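Local coordinates for protein copper-containing nitrite reductase (Hyphomicrobium denitrificans 1NES1, PDB 6TFO) that probably reduces nitrite to nitric oxide with electrons from cytochrome c, working as a three-domain, copper-containing homotrimer that binds copper at several sites, at residues P58-H63 against F113-S118; I302-P307 against G312-D317; Y318-L321 against P326-F329. All blocks are in the same frame, centred on the assembly; numbering follows the deposited sequence.

Interaction 1: P58-H63 against F113-S118; sequences PKLVVH and FDYYCS. With CU (copper (II) ion), chain L.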
loop_
_atom_site.group_PDB
_atom_site.type_symbol
_atom_site.label_atom_id
_atom_site.label_comp_id
_atom_site.label_asym_id
_atom_site.label_seq_id
_atom_site.Cartn_x
_atom_site.Cartn_y
_atom_site.Cartn_z
ATOM N N PRO C 58 -23.527 -6.274 -14.846
ATOM C CA PRO C 58 -24.269 -7.485 -14.497
ATOM C C PRO C 58 -25.724 -7.399 -14.953
ATOM O O PRO C 58 -26.297 -6.311 -14.921
ATOM C CB PRO C 58 -24.206 -7.579 -12.963
ATOM C CG PRO C 58 -23.943 -6.150 -12.538
ATOM C CD PRO C 58 -23.099 -5.541 -13.648
ATOM N N LYS C 59 -26.275 -8.546 -15.360
ATOM C CA LYS C 59 -27.726 -8.682 -15.621
ATOM C C LYS C 59 -28.424 -8.653 -14.253
ATOM O O LYS C 59 -28.050 -9.457 -13.364
ATOM C CB LYS C 59 -28.036 -9.950 -16.418
ATOM C CG LYS C 59 -29.501 -10.105 -16.786
ATOM C CD LYS C 59 -29.830 -11.421 -17.426
ATOM C CE LYS C 59 -29.737 -11.351 -18.932
ATOM N NZ LYS C 59 -30.429 -12.488 -19.575
ATOM N N LEU C 60 -29.366 -7.724 -14.083
ATOM C CA LEU C 60 -30.189 -7.592 -12.857
ATOM C C LEU C 60 -31.511 -8.328 -13.093
ATOM O O LEU C 60 -32.386 -7.792 -13.819
ATOM C CB LEU C 60 -30.379 -6.097 -12.594
ATOM C CG LEU C 60 -29.097 -5.274 -12.541
ATOM C CD1 LEU C 60 -29.381 -3.859 -12.075
ATOM C CD2 LEU C 60 -28.037 -5.906 -11.648
ATOM N N VAL C 61 -31.624 -9.553 -12.568
ATOM C CA VAL C 61 -32.843 -10.397 -12.760
ATOM C C VAL C 61 -33.835 -10.102 -11.629
ATOM O O VAL C 61 -33.493 -10.302 -10.444
ATOM C CB VAL C 61 -32.522 -11.897 -12.852
ATOM C CG1 VAL C 61 -33.795 -12.733 -12.830
ATOM C CG2 VAL C 61 -31.689 -12.215 -14.082
ATOM N N VAL C 62 -35.013 -9.639 -12.016
ATOM C CA VAL C 62 -36.128 -9.265 -11.102
ATOM C C VAL C 62 -37.407 -9.899 -11.645
ATOM O O VAL C 62 -37.483 -10.134 -12.858
ATOM C CB VAL C 62 -36.272 -7.743 -10.922
ATOM C CG1 VAL C 62 -34.965 -7.097 -10.496
ATOM C CG2 VAL C 62 -36.841 -7.045 -12.145
ATOM N N HIS C 63 -38.357 -10.204 -10.761
ATOM C CA HIS C 63 -39.656 -10.828 -11.116
ATOM C C HIS C 63 -40.724 -9.729 -11.188
ATOM O O HIS C 63 -40.646 -8.761 -10.406
ATOM C CB HIS C 63 -39.946 -11.980 -10.156
ATOM C CG HIS C 63 -39.063 -13.167 -10.361
ATOM N ND1 HIS C 63 -39.472 -14.285 -11.060
ATOM C CD2 HIS C 63 -37.794 -13.415 -9.970
ATOM C CE1 HIS C 63 -38.493 -15.171 -11.086
ATOM N NE2 HIS C 63 -37.457 -14.664 -10.415
ATOM N N PHE C 113 -34.471 -4.370 -20.322
ATOM C CA PHE C 113 -34.391 -2.891 -20.270
ATOM C C PHE C 113 -32.950 -2.513 -19.957
ATOM O O PHE C 113 -32.394 -3.100 -19.027
ATOM C CB PHE C 113 -35.361 -2.330 -19.220
ATOM C CG PHE C 113 -36.775 -2.838 -19.363
ATOM C CD1 PHE C 113 -37.677 -2.223 -20.223
ATOM C CD2 PHE C 113 -37.194 -3.955 -18.662
ATOM C CE1 PHE C 113 -38.972 -2.706 -20.357
ATOM C CE2 PHE C 113 -38.493 -4.432 -18.794
ATOM C CZ PHE C 113 -39.375 -3.824 -19.653
ATOM N N ASP C 114 -32.373 -1.597 -20.737
ATOM C CA ASP C 114 -30.992 -1.107 -20.528
ATOM C C ASP C 114 -30.983 -0.204 -19.307
ATOM O O ASP C 114 -31.819 0.709 -19.242
ATOM C CB ASP C 114 -30.450 -0.370 -21.752
ATOM C CG ASP C 114 -29.980 -1.299 -22.863
ATOM O OD1 ASP C 114 -30.023 -2.534 -22.669
ATOM O OD2 ASP C 114 -29.588 -0.774 -23.919
ATOM N N TYR C 115 -30.082 -0.490 -18.375
ATOM C CA TYR C 115 -29.553 0.519 -17.433
ATOM C C TYR C 115 -28.247 1.037 -18.023
ATOM O O TYR C 115 -27.425 0.212 -18.474
ATOM C CB TYR C 115 -29.421 -0.064 -16.029
ATOM C CG TYR C 115 -28.349 -1.095 -15.784
ATOM C CD1 TYR C 115 -27.084 -0.714 -15.357
ATOM C CD2 TYR C 115 -28.641 -2.443 -15.835
ATOM C CE1 TYR C 115 -26.110 -1.649 -15.060
ATOM C CE2 TYR C 115 -27.677 -3.394 -15.550
ATOM C CZ TYR C 115 -26.407 -2.995 -15.167
ATOM O OH TYR C 115 -25.450 -3.920 -14.864
ATOM N N TYR C 116 -28.067 2.355 -18.027
ATOM C CA TYR C 116 -26.914 3.012 -18.679
ATOM C C TYR C 116 -26.603 4.344 -17.998
ATOM O O TYR C 116 -27.450 4.899 -17.288
ATOM C CB TYR C 116 -27.222 3.201 -20.162
ATOM C CG TYR C 116 -28.287 4.222 -20.428
ATOM C CD1 TYR C 116 -27.959 5.557 -20.575
ATOM C CD2 TYR C 116 -29.625 3.861 -20.500
ATOM C CE1 TYR C 116 -28.933 6.516 -20.800
ATOM C CE2 TYR C 116 -30.611 4.809 -20.736
ATOM C CZ TYR C 116 -30.266 6.144 -20.874
ATOM O OH TYR C 116 -31.222 7.088 -21.098
ATOM N N CYS C 117 -25.393 4.846 -18.219
ATOM C CA CYS C 117 -24.938 6.171 -17.750
ATOM C C CYS C 117 -25.248 7.183 -18.851
ATOM O O CYS C 117 -24.953 6.905 -20.009
ATOM C CB CYS C 117 -23.451 6.158 -17.419
ATOM S SG CYS C 117 -22.851 7.777 -16.882
ATOM N N SER C 118 -25.845 8.312 -18.506
ATOM C CA SER C 118 -26.278 9.345 -19.483
ATOM C C SER C 118 -25.186 10.400 -19.655
ATOM O O SER C 118 -25.389 11.271 -20.489
ATOM C CB SER C 118 -27.563 9.998 -19.048
ATOM O OG SER C 118 -27.348 10.785 -17.887
HETATM CU CU CU L . -20.807 7.317 -16.301
#
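The Y115 side chain reaches across to P58 and L60, and its hydroxyl meets the P58 backbone. Y115 OH donates a short hydrogen bond of 2.5 Å to P58 O. The donor lies in the carbonyl plane, on a lone pair, with a C=O...donor angle of 133°. P58 O in turn sits at the edge of the tyrosine ring. The proline ring crosses the tyrosine at about a right angle, and P58 CD comes to 3.1 Å from Y115 OH. P58 N also lies close to the hydroxyl but, as a proline nitrogen, has no hydrogen to offer. L60 likewise crosses Y115 at about a right angle. Its branch point approaches the ring obliquely, with L60 CG 3.8 Å from Y115 CE2 and L60 CD1 close behind. Y115 CG is set between the backbone N and the carbonyl carbon (chi1 70°), which swings the ring toward the other segment.

The span is long, since L60 CA and Y115 CA stand 9.3 Å apart. Strands 60-63 and 111-116 belong to one sheet of a cupredoxin β-sandwich, and strand 128-134 runs between them. L34 and F32 on strand 30-39, in the facing sheet, pack on these side chains, so the contact is part of the buried sandwich core. Two residues after Y115, C117 turns its thiolate to the copper ion. With SG anti to the backbone N (chi1 179°), the sulfur reaches the metal, and C117 SG lies 2.2 Å from the copper. H80, H122 and M127 complete this copper site.

Interaction 2: I302-P307 against G312-D317; sequences IYTVKP and GEQEMD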
loop_
_atom_site.group_PDB
_atom_site.type_symbol
_atom_site.label_atom_id
_atom_site.label_comp_id
_atom_site.label_asym_id
_atom_site.label_seq_id
_atom_site.Cartn_x
_atom_site.Cartn_y
_atom_site.Cartn_z
ATOM N N ILE C 302 -25.066 -10.416 14.302
ATOM C CA ILE C 302 -24.022 -11.399 13.920
ATOM C C ILE C 302 -22.894 -10.620 13.223
ATOM O O ILE C 302 -23.183 -9.706 12.420
ATOM C CB ILE C 302 -24.644 -12.553 13.093
ATOM C CG1 ILE C 302 -25.497 -13.455 13.989
ATOM C CG2 ILE C 302 -23.578 -13.343 12.350
ATOM C CD1 ILE C 302 -26.185 -14.584 13.268
ATOM N N TYR C 303 -21.660 -10.954 13.590
ATOM C CA TYR C 303 -20.410 -10.240 13.228
ATOM C C TYR C 303 -19.590 -11.159 12.315
ATOM O O TYR C 303 -18.834 -12.008 12.809
ATOM C CB TYR C 303 -19.645 -9.862 14.502
ATOM C CG TYR C 303 -20.381 -8.937 15.427
ATOM C CD1 TYR C 303 -21.381 -9.409 16.267
ATOM C CD2 TYR C 303 -20.098 -7.581 15.452
ATOM C CE1 TYR C 303 -22.070 -8.557 17.126
ATOM C CE2 TYR C 303 -20.773 -6.717 16.304
ATOM C CZ TYR C 303 -21.766 -7.201 17.142
ATOM O OH TYR C 303 -22.448 -6.358 17.974
ATOM N N THR C 304 -19.767 -11.027 11.005
ATOM C CA THR C 304 -19.129 -11.911 10.002
ATOM C C THR C 304 -17.932 -11.216 9.358
ATOM O O THR C 304 -17.972 -9.970 9.193
ATOM C CB THR C 304 -20.133 -12.361 8.938
ATOM O OG1 THR C 304 -20.705 -11.202 8.327
ATOM C CG2 THR C 304 -21.221 -13.238 9.516
ATOM N N VAL C 305 -16.934 -12.027 8.985
ATOM C CA VAL C 305 -15.732 -11.623 8.201
ATOM C C VAL C 305 -16.207 -10.898 6.938
ATOM O O VAL C 305 -15.729 -9.781 6.705
ATOM C CB VAL C 305 -14.844 -12.837 7.868
ATOM C CG1 VAL C 305 -13.745 -12.487 6.870
ATOM C CG2 VAL C 305 -14.239 -13.468 9.120
ATOM N N LYS C 306 -17.128 -11.503 6.182
ATOM C CA LYS C 306 -17.613 -10.984 4.873
ATOM C C LYS C 306 -18.870 -10.148 5.074
ATOM O O LYS C 306 -19.673 -10.416 5.967
ATOM C CB LYS C 306 -17.949 -12.106 3.879
ATOM C CG LYS C 306 -16.825 -13.071 3.521
ATOM C CD LYS C 306 -15.650 -12.412 2.839
ATOM C CE LYS C 306 -14.576 -13.403 2.445
ATOM N NZ LYS C 306 -13.729 -12.855 1.363
ATOM N N PRO C 307 -19.099 -9.141 4.198
ATOM C CA PRO C 307 -20.251 -8.255 4.328
ATOM C C PRO C 307 -21.585 -9.004 4.250
ATOM O O PRO C 307 -21.629 -10.111 3.707
ATOM C CB PRO C 307 -20.142 -7.312 3.126
ATOM C CG PRO C 307 -18.697 -7.408 2.688
ATOM C CD PRO C 307 -18.270 -8.814 3.029
ATOM N N GLY C 312 -22.383 -18.461 0.923
ATOM C CA GLY C 312 -21.467 -19.477 1.475
ATOM C C GLY C 312 -21.449 -19.483 2.996
ATOM O O GLY C 312 -22.338 -18.864 3.610
ATOM N N GLU C 313 -20.485 -20.186 3.581
ATOM C CA GLU C 313 -20.339 -20.303 5.044
ATOM C C GLU C 313 -19.715 -19.003 5.561
ATOM O O GLU C 313 -18.516 -18.821 5.375
ATOM C CB GLU C 313 -19.499 -21.520 5.434
ATOM C CG GLU C 313 -19.334 -21.650 6.953
ATOM C CD GLU C 313 -19.226 -23.044 7.570
ATOM O OE1 GLU C 313 -19.703 -24.032 6.950
ATOM O OE2 GLU C 313 -18.676 -23.136 8.699
ATOM N N GLN C 314 -20.499 -18.139 6.209
ATOM C CA GLN C 314 -19.964 -16.961 6.930
ATOM C C GLN C 314 -19.284 -17.425 8.232
ATOM O O GLN C 314 -19.686 -18.441 8.802
ATOM C CB GLN C 314 -21.073 -15.936 7.122
ATOM C CG GLN C 314 -21.468 -15.216 5.833
ATOM C CD GLN C 314 -20.752 -13.893 5.674
ATOM O OE1 GLN C 314 -19.565 -13.785 5.969
ATOM N NE2 GLN C 314 -21.457 -12.873 5.191
ATOM N N GLU C 315 -18.255 -16.703 8.664
ATOM C CA GLU C 315 -17.477 -16.993 9.890
ATOM C C GLU C 315 -17.422 -15.737 10.752
ATOM O O GLU C 315 -17.559 -14.624 10.225
ATOM C CB GLU C 315 -16.053 -17.419 9.529
ATOM C CG GLU C 315 -15.976 -18.789 8.884
ATOM C CD GLU C 315 -14.542 -19.240 8.665
ATOM O OE1 GLU C 315 -13.938 -18.810 7.652
ATOM O OE2 GLU C 315 -14.009 -19.965 9.542
ATOM N N MET C 316 -17.160 -15.929 12.033
ATOM C CA MET C 316 -17.217 -14.852 13.047
ATOM C C MET C 316 -15.937 -14.017 12.946
ATOM O O MET C 316 -14.846 -14.602 12.768
ATOM C CB MET C 316 -17.368 -15.465 14.440
ATOM C CG MET C 316 -17.795 -14.493 15.495
ATOM S SD MET C 316 -16.620 -14.567 16.828
ATOM C CE MET C 316 -15.463 -13.394 16.159
ATOM N N ASP C 317 -16.074 -12.701 13.059
ATOM C CA ASP C 317 -14.951 -11.742 12.967
ATOM C C ASP C 317 -14.747 -11.118 14.345
ATOM O O ASP C 317 -15.507 -10.201 14.692
ATOM C CB ASP C 317 -15.250 -10.719 11.874
ATOM C CG ASP C 317 -14.100 -9.772 11.636
ATOM O OD1 ASP C 317 -13.397 -9.481 12.606
ATOM O OD2 ASP C 317 -13.913 -9.343 10.478
#
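T304 lies over one face of the flat side-chain amide of Q314, and K306 is beside it. T304 CG2 stands 3.9 Å above Q314 CD, with T304 CB 3.3 Å from Q314 OE1. K306 CB comes obliquely from the other side, 3.1 Å from Q314 OE1. At the ends of the amide, Q314 NE2 donates to K306 O over 3.1 Å, and weakly to P307 O. K306 N makes a weak bond back to Q314 OE1. A bend at chi2 (-95°) turns the amide into this site. A second flat group, the peptide joining T304 to V305, carries D317 CB over one face, 3.6 Å from V305 N.

The backbones form a single antiparallel bridge. T304 and M316 are its non-hydrogen-bonded pair. D317 N donates to Y303 O and V305 N to E315 O, each over 2.9 Å. Two CA-H...O contacts, M316 CA to Y303 O and T304 CA to E315 O, fill the middle of the bridge. The bridge closes the loop that follows strand 293-302, and the chain then enters helix 318-323. D317 is the N-cap of that helix, with its OD1 accepting from K320 N. The E315 carboxylate accepts from backbone N atoms of S95 and G96 of the second subunit.

K306 O accepts from two donors. T304 OG1 reaches K306 O at 2.7 Å, nearly along the C=O axis, while Q314 NE2 sits above the carbonyl plane. Y328 OH is a further partner of Q314 NE2. A flipped amide would bring its oxygen against K306 O and P307 O, so these bonds probably set which way round the amide lies and help hold the loop.

Interaction 3: Y318-L321 against P326-F329; sequences YEKL and PEYF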
loop_
_atom_site.group_PDB
_atom_site.type_symbol
_atom_site.label_atom_id
_atom_site.label_comp_id
_atom_site.label_asym_id
_atom_site.label_seq_id
_atom_site.Cartn_x
_atom_site.Cartn_y
_atom_site.Cartn_z
ATOM N N TYR C 318 -13.755 -11.585 15.106
ATOM C CA TYR C 318 -13.542 -11.148 16.511
ATOM C C TYR C 318 -13.374 -9.631 16.555
ATOM O O TYR C 318 -13.965 -9.016 17.437
ATOM C CB TYR C 318 -12.359 -11.826 17.214
ATOM C CG TYR C 318 -12.396 -11.655 18.714
ATOM C CD1 TYR C 318 -13.440 -12.209 19.438
ATOM C CD2 TYR C 318 -11.447 -10.908 19.412
ATOM C CE1 TYR C 318 -13.555 -12.032 20.809
ATOM C CE2 TYR C 318 -11.518 -10.762 20.792
ATOM C CZ TYR C 318 -12.589 -11.312 21.497
ATOM O OH TYR C 318 -12.775 -11.187 22.856
ATOM N N GLU C 319 -12.604 -9.032 15.650
ATOM C CA GLU C 319 -12.329 -7.571 15.733
ATOM C C GLU C 319 -13.637 -6.802 15.535
ATOM O O GLU C 319 -13.781 -5.768 16.170
ATOM C CB GLU C 319 -11.246 -7.100 14.762
ATOM C CG GLU C 319 -10.130 -6.352 15.489
ATOM C CD GLU C 319 -9.290 -7.204 16.451
ATOM O OE1 GLU C 319 -8.154 -7.582 16.051
ATOM O OE2 GLU C 319 -9.765 -7.513 17.593
ATOM N N LYS C 320 -14.567 -7.310 14.725
ATOM C CA LYS C 320 -15.883 -6.662 14.497
ATOM C C LYS C 320 -16.752 -6.794 15.763
ATOM O O LYS C 320 -17.388 -5.799 16.156
ATOM C CB LYS C 320 -16.559 -7.258 13.262
ATOM C CG LYS C 320 -16.035 -6.716 11.941
ATOM C CD LYS C 320 -16.694 -7.370 10.769
ATOM C CE LYS C 320 -16.041 -7.024 9.445
ATOM N NZ LYS C 320 -16.807 -7.633 8.332
ATOM N N LEU C 321 -16.753 -7.968 16.390
ATOM C CA LEU C 321 -17.522 -8.244 17.628
ATOM C C LEU C 321 -17.085 -7.270 18.732
ATOM O O LEU C 321 -17.957 -6.558 19.240
ATOM C CB LEU C 321 -17.336 -9.708 18.044
ATOM C CG LEU C 321 -18.043 -10.114 19.336
ATOM C CD1 LEU C 321 -19.540 -9.895 19.239
ATOM C CD2 LEU C 321 -17.739 -11.557 19.688
ATOM N N PRO C 326 -21.317 -5.028 13.511
ATOM C CA PRO C 326 -21.912 -6.244 12.981
ATOM C C PRO C 326 -22.295 -6.095 11.505
ATOM O O PRO C 326 -22.350 -4.981 10.996
ATOM C CB PRO C 326 -23.176 -6.384 13.827
ATOM C CG PRO C 326 -23.575 -4.954 14.085
ATOM C CD PRO C 326 -22.260 -4.246 14.323
ATOM N N GLU C 327 -22.554 -7.226 10.859
ATOM C CA GLU C 327 -22.967 -7.286 9.436
ATOM C C GLU C 327 -24.446 -7.635 9.366
ATOM O O GLU C 327 -25.110 -7.164 8.444
ATOM C CB GLU C 327 -22.139 -8.327 8.681
ATOM C CG GLU C 327 -20.680 -7.929 8.468
ATOM C CD GLU C 327 -20.490 -6.641 7.695
ATOM O OE1 GLU C 327 -21.387 -6.280 6.865
ATOM O OE2 GLU C 327 -19.460 -5.997 7.958
ATOM N N TYR C 328 -24.916 -8.454 10.308
ATOM C CA TYR C 328 -26.319 -8.934 10.361
ATOM C C TYR C 328 -27.006 -8.403 11.626
ATOM O O TYR C 328 -26.445 -8.529 12.733
ATOM C CB TYR C 328 -26.360 -10.458 10.278
ATOM C CG TYR C 328 -25.871 -11.018 8.964
ATOM C CD1 TYR C 328 -24.514 -11.152 8.699
ATOM C CD2 TYR C 328 -26.770 -11.431 7.995
ATOM C CE1 TYR C 328 -24.065 -11.676 7.501
ATOM C CE2 TYR C 328 -26.340 -11.956 6.787
ATOM C CZ TYR C 328 -24.983 -12.068 6.537
ATOM O OH TYR C 328 -24.549 -12.599 5.360
ATOM N N PHE C 329 -28.172 -7.774 11.429
ATOM C CA PHE C 329 -29.171 -7.423 12.469
ATOM C C PHE C 329 -30.401 -8.301 12.223
ATOM O O PHE C 329 -31.012 -8.142 11.130
ATOM C CB PHE C 329 -29.530 -5.942 12.366
ATOM C CG PHE C 329 -28.544 -5.012 13.012
ATOM C CD1 PHE C 329 -28.590 -4.770 14.372
ATOM C CD2 PHE C 329 -27.560 -4.394 12.265
ATOM C CE1 PHE C 329 -27.681 -3.905 14.967
ATOM C CE2 PHE C 329 -26.648 -3.541 12.866
ATOM C CZ PHE C 329 -26.717 -3.295 14.212
#
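K320 and E327 meet through one ion pair. K320 NZ donates to E327 OE2 over 3.1 Å, a hydrogen bond within a salt bridge. The ammonium comes to the anti side of OE2 and lies 35° out of the carboxylate plane. The lysine chain is extended beyond CG, while E327 is bent at chi2 (-59°), which brings its carboxylate round to the lysine. The two side chains run at a slant to each other.

Other hydrogen bonds hold both charged ends. K320 NZ also donates to T304 O and V305 O, so three oxygens grip the ammonium. E327 OE1 accepts from F308 N. With both its oxygens engaged, the carboxylate is restrained from turning. On the helix, Y318 and L321 make hydrogen bonds to S100 and S422 of the second subunit.

No apolar pair adds to the ion pair. The backbones stay apart, with K320 CA 6.2 Å from P326 CA.

K320 lies in the first turn of the short helix 318-323. E327 directly precedes strand 328-331, an edge strand of its sheet within this chain. There E327 and Y328 both face I302 of strand 293-302 in a classic beta bulge.

Interaction 1 stands apart, with nearest atoms about 16 Å from interaction 2 and 18 Å from interaction 3. It is a buried core contact inside the cupredoxin domain that carries C117. One tyrosine hydroxyl and apolar side chains make it. Interactions 2 and 3 adjoin each other, with centres 8 Å apart. They share the region between strand 293-302 and strand 328-331, including helix 318-323. Interaction 2 is partly buried and relies on backbone and amide bonds. Interaction 3 lies at the surface and relies on a salt bridge. K320 joins the two, because its ammonium is shared between the 302-307 loop and E327. Both also touch the second subunit.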